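Local coordinates for protein N-acylethanolamine-hydrolyzing acid amidase subunit beta (Caenorhabditis elegans, PDB 6DY3) that probably degrades bioactive fatty acid amides such as N-palmitoylethanolamine to ethanolamine and free fatty acids, as the beta subunit of a self-cleaved amidase, at residues 67-75 against 159-167; 174-185 against 197-206. All blocks are in the same frame, centred on the assembly; numbering follows the deposited sequence.

Contact 1 of 2, residues 67-75 against 159-167; sequences SLNARYSGA and LVETNFDNW
Asn163 ND2 donates to Ala70 O at 2.8 Å, nearly straight and close to its own amide plane. A second bond returns close by: Tyr72 N gives its proton to Asn163 O at 2.8 Å, approaching almost along the C=O axis. The Asn163 CG lies beside the backbone N (chi1 -65°), which sets the side chain alongside the Tyr72 ring, with Asn163 CB 3.8 Å from Tyr72 CD2. Asn163 CB also sits over the centre of the Phe164 ring. Asn69 ND2 reaches Thr162 O at 3.2 Å, from above the carbonyl plane. Further along, Asp165 OD2 forms a salt bridge with Arg71 NE at 3.1 Å, bent and weak as a hydrogen bond. The two side chains cross at about a right angle. A water bridges Tyr72 O and, weakly, Asp165 N. In the second shell, Ser3 bonds Asn69 OD1, Asn140 takes Arg71 NH1, and Asp100 of the alpha subunit bonds Tyr72 OH. Asn163 OD1 accepts from the N-terminal amine of Cys1, the probable nucleophile. With its ND2 engaged by Ala70, the Asn163 amide is oriented to present oxygen to that amine, consistent with its proposed importance for activity in this N-terminal nucleophile hydrolase.

Contact 2 of 2, residues 174-185 against 197-206; sequences RRITAIQKLKEL and EVLSTVPVRN
The Asn206 amide nitrogen ND2 lies 3.7 Å from Arg174 CD, the methylene next to the guanidinium; the guanidinium and amide planes are 56° apart. Salt bridges take Arg174 NH1 to Asp20 and NH2 to Asp172. Asn206 ND2 donates to Pro203 O at 2.9 Å, in the amide plane, and Arg174 CG packs on the same carbonyl oxygen. Two other guanidiniums pack within their own segments. Ile179 CD1 lies over one face of Arg175, and Val202 CG2 over one face of Arg205, both offset toward the rim. At the Arg205 edge, NE and NH2 both reach Ser200 O. The Pro203 ring, after a cis peptide bond, sets CD 3.3 Å from Thr177 OG1, whose hydroxyl bonds Asp173 O. Thr177 CG2 meets Thr201 CG2 at 3.5 Å. Val204 CG2 rests on the helix backbone near Arg174 O. Val198 is a knob in a hole formed by Ala178, Lys181, Leu182 and Leu185, with Val198 CG2 3.7 Å from Leu185 CD1. Lys181 bends at chi2 (67°), and its chain runs past Thr201 OG1. Its NZ has long salt bridges to Glu197 OE2, 3.9 Å, and to Glu184. A water links NZ, weakly, to Thr201 OG1. No hydrogen bond crosses directly between the segments. Helix 173-185 is therefore held against the last turn of helix 192-199 and the following loop mainly by apolar packing, with loose charge pairing at Lys181.

In the fold
Contact 1 and contact 2 have centres about 17 Å apart and follow each other along the chain. They meet where helix 173-185 packs against the 159-167 segment. Arg174 NH2 lies 3.3 Å from Asn163 OD1, a probable hydrogen bond. Arg175 NE lies 3.2 Å from Val160 O, also probably bonded. Val160 CG2 packs on Leu182 CD1 at 3.6 Å. The probable catalytic centre lies beside contact 1 and the Arg174 end of contact 2: by nearest side-chain atoms, Cys1 is about 4 Å from Asn163 and about 5 Å from Arg174. Asn69 similarly approaches Arg17, another site probably important for activity, within about 3 Å. The salt bridges of Arg174 hold its guanidinium beside this centre.

Contact 1 of 2, residues 67-75 against 159-167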
loop_
_atom_site.group_PDB
_atom_site.type_symbol
_atom_site.label_atom_id
_atom_site.label_comp_id
_atom_site.label_asym_id
_atom_site.label_seq_id
_atom_site.Cartn_x
_atom_site.Cartn_y
_atom_site.Cartn_z
ATOM N N SER B 67 3.795 4.685 0.228
ATOM C CA SER B 67 3.434 3.369 -0.285
ATOM C C SER B 67 4.258 2.310 0.438
ATOM O O SER B 67 5.425 2.531 0.775
ATOM C CB SER B 67 3.660 3.261 -1.804
ATOM O OG SER B 67 5.041 3.246 -2.126
ATOM N N LEU B 68 3.649 1.149 0.663
ATOM C CA LEU B 68 4.298 0.061 1.383
ATOM C C LEU B 68 4.496 -1.132 0.457
ATOM O O LEU B 68 3.558 -1.560 -0.222
ATOM C CB LEU B 68 3.480 -0.360 2.604
ATOM C CG LEU B 68 4.122 -1.455 3.453
ATOM C CD1 LEU B 68 4.037 -1.111 4.929
ATOM C CD2 LEU B 68 3.460 -2.794 3.168
ATOM N N ASN B 69 5.722 -1.650 0.428
ATOM C CA ASN B 69 6.049 -2.883 -0.270
ATOM C C ASN B 69 6.310 -3.978 0.755
ATOM O O ASN B 69 7.061 -3.775 1.713
ATOM C CB ASN B 69 7.279 -2.709 -1.163
ATOM C CG ASN B 69 7.060 -1.713 -2.282
ATOM O OD1 ASN B 69 6.054 -0.997 -2.310
ATOM N ND2 ASN B 69 8.009 -1.657 -3.217
ATOM N N ALA B 70 5.702 -5.138 0.547
ATOM C CA ALA B 70 6.029 -6.280 1.377
ATOM C C ALA B 70 7.472 -6.684 1.124
ATOM O O ALA B 70 8.013 -6.489 0.033
ATOM C CB ALA B 70 5.088 -7.444 1.083
ATOM N N ARG B 71 8.106 -7.232 2.156
ATOM C CA ARG B 71 9.511 -7.614 2.096
ATOM C C ARG B 71 9.595 -9.106 2.363
ATOM O O ARG B 71 9.208 -9.570 3.441
ATOM C CB ARG B 71 10.336 -6.827 3.115
ATOM C CG ARG B 71 11.824 -6.863 2.894
ATOM C CD ARG B 71 12.510 -5.982 3.917
ATOM N NE ARG B 71 13.957 -5.958 3.760
ATOM C CZ ARG B 71 14.781 -5.346 4.601
ATOM N NH1 ARG B 71 14.293 -4.711 5.660
ATOM N NH2 ARG B 71 16.089 -5.366 4.388
ATOM N N TYR B 72 10.098 -9.848 1.382
ATOM C CA TYR B 72 10.192 -11.300 1.457
ATOM C C TYR B 72 11.655 -11.705 1.453
ATOM O O TYR B 72 12.376 -11.448 0.482
ATOM C CB TYR B 72 9.454 -11.967 0.291
ATOM C CG TYR B 72 8.032 -11.496 0.121
ATOM C CD1 TYR B 72 7.068 -11.788 1.080
ATOM C CD2 TYR B 72 7.645 -10.774 -1.006
ATOM C CE1 TYR B 72 5.760 -11.365 0.932
ATOM C CE2 TYR B 72 6.339 -10.348 -1.167
ATOM C CZ TYR B 72 5.397 -10.648 -0.192
ATOM O OH TYR B 72 4.091 -10.230 -0.331
ATOM N N SER B 73 12.081 -12.353 2.524
ATOM C CA SER B 73 13.422 -12.895 2.633
ATOM C C SER B 73 13.316 -14.415 2.660
ATOM O O SER B 73 12.221 -14.985 2.604
ATOM C CB SER B 73 14.121 -12.354 3.884
ATOM O OG SER B 73 14.177 -10.933 3.875
ATOM N N GLY B 74 14.461 -15.077 2.727
ATOM C CA GLY B 74 14.477 -16.518 2.793
ATOM C C GLY B 74 13.940 -17.016 4.122
ATOM O O GLY B 74 13.503 -16.259 4.991
ATOM N N ALA B 75 13.970 -18.338 4.274
ATOM C CA ALA B 75 13.624 -18.981 5.540
ATOM C C ALA B 75 12.194 -18.649 5.953
ATOM O O ALA B 75 11.912 -18.363 7.118
ATOM C CB ALA B 75 14.616 -18.587 6.636
ATOM N N LEU B 159 14.777 6.872 -6.189
ATOM C CA LEU B 159 14.839 5.683 -5.350
ATOM C C LEU B 159 13.859 4.655 -5.895
ATOM O O LEU B 159 12.725 5.000 -6.244
ATOM C CB LEU B 159 14.496 5.999 -3.893
ATOM C CG LEU B 159 15.490 6.864 -3.125
ATOM C CD1 LEU B 159 14.849 7.411 -1.868
ATOM C CD2 LEU B 159 16.730 6.070 -2.788
ATOM N N VAL B 160 14.302 3.401 -5.982
ATOM C CA VAL B 160 13.486 2.305 -6.494
ATOM C C VAL B 160 13.584 1.127 -5.536
ATOM O O VAL B 160 14.686 0.739 -5.130
ATOM C CB VAL B 160 13.918 1.875 -7.909
ATOM C CG1 VAL B 160 13.027 0.740 -8.418
ATOM C CG2 VAL B 160 13.878 3.056 -8.856
ATOM N N GLU B 161 12.442 0.530 -5.212
ATOM C CA GLU B 161 12.427 -0.614 -4.318
ATOM C C GLU B 161 11.294 -1.552 -4.721
ATOM O O GLU B 161 10.246 -1.111 -5.195
ATOM C CB GLU B 161 12.280 -0.162 -2.852
ATOM C CG GLU B 161 12.713 -1.204 -1.833
ATOM C CD GLU B 161 14.119 -1.734 -2.098
ATOM O OE1 GLU B 161 15.093 -0.987 -1.852
ATOM O OE2 GLU B 161 14.249 -2.889 -2.568
ATOM N N THR B 162 11.517 -2.858 -4.534
ATOM C CA THR B 162 10.485 -3.853 -4.807
ATOM C C THR B 162 10.253 -4.650 -3.530
ATOM O O THR B 162 9.974 -4.054 -2.493
ATOM C CB THR B 162 10.849 -4.701 -6.016
ATOM O OG1 THR B 162 12.087 -5.385 -5.766
ATOM C CG2 THR B 162 10.996 -3.848 -7.244
ATOM N N ASN B 163 10.359 -5.983 -3.579
ATOM C CA ASN B 163 9.940 -6.861 -2.500
ATOM C C ASN B 163 11.073 -7.636 -1.838
ATOM O O ASN B 163 10.827 -8.304 -0.829
ATOM C CB ASN B 163 8.920 -7.877 -3.034
ATOM C CG ASN B 163 7.646 -7.224 -3.495
ATOM O OD1 ASN B 163 7.206 -7.442 -4.628
ATOM N ND2 ASN B 163 7.038 -6.421 -2.625
ATOM N N PHE B 164 12.284 -7.606 -2.375
ATOM C CA PHE B 164 13.328 -8.523 -1.937
ATOM C C PHE B 164 14.552 -7.759 -1.441
ATOM O O PHE B 164 14.580 -6.527 -1.413
ATOM C CB PHE B 164 13.709 -9.472 -3.075
ATOM C CG PHE B 164 12.527 -10.063 -3.797
ATOM C CD1 PHE B 164 11.740 -11.028 -3.198
ATOM C CD2 PHE B 164 12.223 -9.670 -5.085
ATOM C CE1 PHE B 164 10.665 -11.571 -3.856
ATOM C CE2 PHE B 164 11.145 -10.216 -5.752
ATOM C CZ PHE B 164 10.368 -11.170 -5.134
ATOM N N ASP B 165 15.558 -8.524 -1.008
ATOM C CA ASP B 165 16.857 -7.991 -0.603
ATOM C C ASP B 165 17.947 -8.969 -1.040
ATOM O O ASP B 165 17.668 -10.039 -1.592
ATOM C CB ASP B 165 16.898 -7.713 0.909
ATOM C CG ASP B 165 16.214 -8.786 1.715
ATOM O OD1 ASP B 165 16.304 -9.968 1.322
ATOM O OD2 ASP B 165 15.586 -8.450 2.743
ATOM N N ASN B 166 19.198 -8.589 -0.801
ATOM C CA ASN B 166 20.369 -9.447 -1.066
ATOM C C ASN B 166 20.369 -9.827 -2.551
ATOM O O ASN B 166 20.015 -8.996 -3.401
ATOM C CB ASN B 166 20.337 -10.608 -0.103
ATOM C CG ASN B 166 20.490 -10.165 1.336
ATOM O OD1 ASN B 166 21.381 -9.375 1.663
ATOM N ND2 ASN B 166 19.594 -10.633 2.198
ATOM N N TRP B 167 20.769 -11.053 -2.892
ATOM C CA TRP B 167 20.891 -11.440 -4.294
ATOM C C TRP B 167 19.582 -11.239 -5.042
ATOM O O TRP B 167 19.576 -10.736 -6.172
ATOM C CB TRP B 167 21.327 -12.904 -4.400
ATOM C CG TRP B 167 22.607 -13.232 -3.699
ATOM C CD1 TRP B 167 22.745 -13.872 -2.506
ATOM C CD2 TRP B 167 23.935 -12.950 -4.156
ATOM N NE1 TRP B 167 24.076 -14.007 -2.189
ATOM C CE2 TRP B 167 24.825 -13.445 -3.188
ATOM C CE3 TRP B 167 24.455 -12.325 -5.290
ATOM C CZ2 TRP B 167 26.202 -13.334 -3.318
ATOM C CZ3 TRP B 167 25.818 -12.213 -5.412
ATOM C CH2 TRP B 167 26.677 -12.714 -4.436
HETATM O O HOH W 1 14.540 -11.753 -1.011
#

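Contact 2 of 2, residues 174-185 against 197-206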
loop_
_atom_site.group_PDB
_atom_site.type_symbol
_atom_site.label_atom_id
_atom_site.label_comp_id
_atom_site.label_asym_id
_atom_site.label_seq_id
_atom_site.Cartn_x
_atom_site.Cartn_y
_atom_site.Cartn_z
ATOM N N ARG B 174 12.220 -6.228 -12.484
ATOM C CA ARG B 174 11.414 -5.024 -12.299
ATOM C C ARG B 174 12.270 -3.866 -11.807
ATOM O O ARG B 174 12.174 -2.743 -12.316
ATOM C CB ARG B 174 10.279 -5.293 -11.316
ATOM C CG ARG B 174 9.289 -6.346 -11.776
ATOM C CD ARG B 174 8.302 -6.686 -10.670
ATOM N NE ARG B 174 8.984 -7.169 -9.475
ATOM C CZ ARG B 174 8.381 -7.451 -8.324
ATOM N NH1 ARG B 174 7.072 -7.293 -8.205
ATOM N NH2 ARG B 174 9.090 -7.886 -7.291
ATOM N N ARG B 175 13.105 -4.119 -10.799
ATOM C CA ARG B 175 13.933 -3.055 -10.240
ATOM C C ARG B 175 15.017 -2.624 -11.218
ATOM O O ARG B 175 15.277 -1.426 -11.373
ATOM C CB ARG B 175 14.548 -3.520 -8.922
ATOM C CG ARG B 175 15.243 -2.422 -8.140
ATOM C CD ARG B 175 15.684 -2.900 -6.766
ATOM N NE ARG B 175 16.355 -1.836 -6.033
ATOM C CZ ARG B 175 17.649 -1.561 -6.144
ATOM N NH1 ARG B 175 18.424 -2.275 -6.950
ATOM N NH2 ARG B 175 18.175 -0.569 -5.444
ATOM N N ILE B 176 15.653 -3.581 -11.895
ATOM C CA ILE B 176 16.713 -3.249 -12.848
ATOM C C ILE B 176 16.161 -2.396 -13.983
ATOM O O ILE B 176 16.756 -1.383 -14.373
ATOM C CB ILE B 176 17.376 -4.533 -13.382
ATOM C CG1 ILE B 176 18.031 -5.311 -12.236
ATOM C CG2 ILE B 176 18.402 -4.200 -14.463
ATOM C CD1 ILE B 176 18.410 -6.726 -12.598
ATOM N N THR B 177 15.024 -2.803 -14.545
ATOM C CA THR B 177 14.455 -2.078 -15.674
ATOM C C THR B 177 14.079 -0.656 -15.285
ATOM O O THR B 177 14.379 0.299 -16.012
ATOM C CB THR B 177 13.238 -2.831 -16.208
ATOM O OG1 THR B 177 13.647 -4.127 -16.661
ATOM C CG2 THR B 177 12.578 -2.066 -17.350
ATOM N N ALA B 178 13.425 -0.490 -14.134
ATOM C CA ALA B 178 13.008 0.842 -13.713
ATOM C C ALA B 178 14.205 1.763 -13.529
ATOM O O ALA B 178 14.135 2.954 -13.855
ATOM C CB ALA B 178 12.193 0.755 -12.421
ATOM N N ILE B 179 15.320 1.233 -13.017
ATOM C CA ILE B 179 16.506 2.064 -12.823
ATOM C C ILE B 179 17.102 2.459 -14.164
ATOM O O ILE B 179 17.520 3.606 -14.357
ATOM C CB ILE B 179 17.536 1.326 -11.947
ATOM C CG1 ILE B 179 16.967 1.087 -10.544
ATOM C CG2 ILE B 179 18.844 2.113 -11.879
ATOM C CD1 ILE B 179 17.772 0.104 -9.716
ATOM N N GLN B 180 17.157 1.520 -15.108
ATOM C CA GLN B 180 17.635 1.848 -16.445
ATOM C C GLN B 180 16.754 2.910 -17.084
ATOM O O GLN B 180 17.252 3.870 -17.685
ATOM C CB GLN B 180 17.689 0.587 -17.308
ATOM C CG GLN B 180 18.867 -0.322 -16.974
ATOM C CD GLN B 180 18.857 -1.631 -17.755
ATOM O OE1 GLN B 180 17.993 -1.855 -18.606
ATOM N NE2 GLN B 180 19.821 -2.505 -17.462
ATOM N N LYS B 181 15.435 2.762 -16.952
ATOM C CA LYS B 181 14.521 3.683 -17.611
ATOM C C LYS B 181 14.616 5.081 -17.009
ATOM O O LYS B 181 14.576 6.079 -17.739
ATOM C CB LYS B 181 13.095 3.142 -17.518
ATOM C CG LYS B 181 12.160 3.637 -18.614
ATOM C CD LYS B 181 12.562 3.108 -19.977
ATOM C CE LYS B 181 11.665 3.641 -21.079
ATOM N NZ LYS B 181 12.003 2.998 -22.379
ATOM N N LEU B 182 14.762 5.178 -15.687
ATOM C CA LEU B 182 14.931 6.485 -15.060
ATOM C C LEU B 182 16.204 7.167 -15.546
ATOM O O LEU B 182 16.224 8.385 -15.767
ATOM C CB LEU B 182 14.950 6.339 -13.539
ATOM C CG LEU B 182 13.598 6.045 -12.890
ATOM C CD1 LEU B 182 13.802 5.404 -11.535
ATOM C CD2 LEU B 182 12.773 7.318 -12.758
ATOM N N LYS B 183 17.278 6.398 -15.724
ATOM C CA LYS B 183 18.521 6.976 -16.220
ATOM C C LYS B 183 18.378 7.430 -17.666
ATOM O O LYS B 183 18.921 8.473 -18.046
ATOM C CB LYS B 183 19.656 5.965 -16.074
ATOM C CG LYS B 183 20.065 5.715 -14.633
ATOM C CD LYS B 183 21.142 4.644 -14.543
ATOM C CE LYS B 183 21.595 4.428 -13.106
ATOM N NZ LYS B 183 22.621 3.355 -13.006
ATOM N N GLU B 184 17.649 6.667 -18.486
ATOM C CA GLU B 184 17.435 7.059 -19.877
ATOM C C GLU B 184 16.686 8.382 -19.956
ATOM O O GLU B 184 17.079 9.290 -20.695
ATOM C CB GLU B 184 16.657 5.973 -20.621
ATOM C CG GLU B 184 17.405 4.668 -20.833
ATOM C CD GLU B 184 16.557 3.629 -21.558
ATOM O OE1 GLU B 184 15.526 4.011 -22.160
ATOM O OE2 GLU B 184 16.921 2.432 -21.524
ATOM N N LEU B 185 15.584 8.501 -19.210
ATOM C CA LEU B 185 14.792 9.723 -19.251
ATOM C C LEU B 185 15.552 10.895 -18.652
ATOM O O LEU B 185 15.380 12.037 -19.095
ATOM C CB LEU B 185 13.461 9.512 -18.526
ATOM C CG LEU B 185 12.598 8.384 -19.106
ATOM C CD1 LEU B 185 11.325 8.196 -18.301
ATOM C CD2 LEU B 185 12.263 8.646 -20.574
ATOM N N GLU B 197 5.708 6.522 -18.053
ATOM C CA GLU B 197 6.511 5.731 -18.982
ATOM C C GLU B 197 7.320 4.670 -18.246
ATOM O O GLU B 197 7.429 3.532 -18.713
ATOM C CB GLU B 197 7.439 6.639 -19.790
ATOM C CG GLU B 197 8.326 5.888 -20.779
ATOM C CD GLU B 197 9.139 6.818 -21.673
ATOM O OE1 GLU B 197 8.920 8.047 -21.610
ATOM O OE2 GLU B 197 9.998 6.321 -22.437
ATOM N N VAL B 198 7.900 5.027 -17.096
ATOM C CA VAL B 198 8.675 4.067 -16.312
ATOM C C VAL B 198 7.776 2.941 -15.817
ATOM O O VAL B 198 8.054 1.755 -16.034
ATOM C CB VAL B 198 9.376 4.774 -15.135
ATOM C CG1 VAL B 198 10.096 3.765 -14.243
ATOM C CG2 VAL B 198 10.352 5.825 -15.640
ATOM N N LEU B 199 6.681 3.295 -15.140
ATOM C CA LEU B 199 5.810 2.284 -14.545
ATOM C C LEU B 199 5.171 1.366 -15.584
ATOM O O LEU B 199 4.758 0.253 -15.234
ATOM C CB LEU B 199 4.723 2.963 -13.705
ATOM C CG LEU B 199 5.215 3.712 -12.463
ATOM C CD1 LEU B 199 4.072 4.453 -11.790
ATOM C CD2 LEU B 199 5.896 2.770 -11.476
ATOM N N SER B 200 5.088 1.793 -16.842
ATOM C CA SER B 200 4.471 0.999 -17.899
ATOM C C SER B 200 5.468 0.130 -18.656
ATOM O O SER B 200 5.054 -0.635 -19.532
ATOM C CB SER B 200 3.742 1.909 -18.886
ATOM O OG SER B 200 2.739 2.658 -18.228
ATOM N N THR B 201 6.763 0.233 -18.351
ATOM C CA THR B 201 7.771 -0.574 -19.023
ATOM C C THR B 201 7.737 -2.007 -18.512
ATOM O O THR B 201 7.622 -2.253 -17.308
ATOM C CB THR B 201 9.172 0.008 -18.808
ATOM O OG1 THR B 201 9.216 1.368 -19.253
ATOM C CG2 THR B 201 10.205 -0.797 -19.563
ATOM N N VAL B 202 7.825 -2.953 -19.440
ATOM C CA VAL B 202 7.892 -4.358 -19.081
ATOM C C VAL B 202 9.312 -4.648 -18.592
ATOM O O VAL B 202 10.277 -4.195 -19.210
ATOM C CB VAL B 202 7.512 -5.260 -20.272
ATOM C CG1 VAL B 202 7.640 -6.726 -19.901
ATOM C CG2 VAL B 202 6.102 -4.954 -20.730
ATOM N N PRO B 203 9.457 -5.401 -17.484
ATOM C CA PRO B 203 8.458 -6.082 -16.654
ATOM C C PRO B 203 8.039 -5.327 -15.386
ATOM O O PRO B 203 7.450 -5.951 -14.498
ATOM C CB PRO B 203 9.169 -7.376 -16.272
ATOM C CG PRO B 203 10.641 -7.019 -16.270
ATOM C CD PRO B 203 10.811 -5.689 -16.987
ATOM N N VAL B 204 8.348 -4.029 -15.284
ATOM C CA VAL B 204 7.801 -3.227 -14.187
ATOM C C VAL B 204 6.283 -3.365 -14.173
ATOM O O VAL B 204 5.662 -3.601 -13.129
ATOM C CB VAL B 204 8.230 -1.753 -14.316
ATOM C CG1 VAL B 204 7.848 -0.971 -13.059
ATOM C CG2 VAL B 204 9.723 -1.631 -14.587
ATOM N N ARG B 205 5.666 -3.208 -15.341
ATOM C CA ARG B 205 4.321 -3.704 -15.587
ATOM C C ARG B 205 4.434 -5.150 -16.049
ATOM O O ARG B 205 5.279 -5.472 -16.887
ATOM C CB ARG B 205 3.617 -2.846 -16.644
ATOM C CG ARG B 205 2.450 -3.525 -17.341
ATOM C CD ARG B 205 1.784 -2.588 -18.337
ATOM N NE ARG B 205 2.652 -2.265 -19.471
ATOM C CZ ARG B 205 2.658 -2.920 -20.630
ATOM N NH1 ARG B 205 1.845 -3.946 -20.830
ATOM N NH2 ARG B 205 3.483 -2.542 -21.597
ATOM N N ASN B 206 3.588 -6.019 -15.501
ATOM C CA ASN B 206 3.673 -7.445 -15.792
ATOM C C ASN B 206 2.298 -8.077 -15.594
ATOM O O ASN B 206 1.310 -7.392 -15.325
ATOM C CB ASN B 206 4.735 -8.112 -14.920
ATOM C CG ASN B 206 4.503 -7.874 -13.459
ATOM O OD1 ASN B 206 3.586 -8.453 -12.875
ATOM N ND2 ASN B 206 5.326 -7.015 -12.849
HETATM O O HOH W 2 9.073 1.919 -22.026
#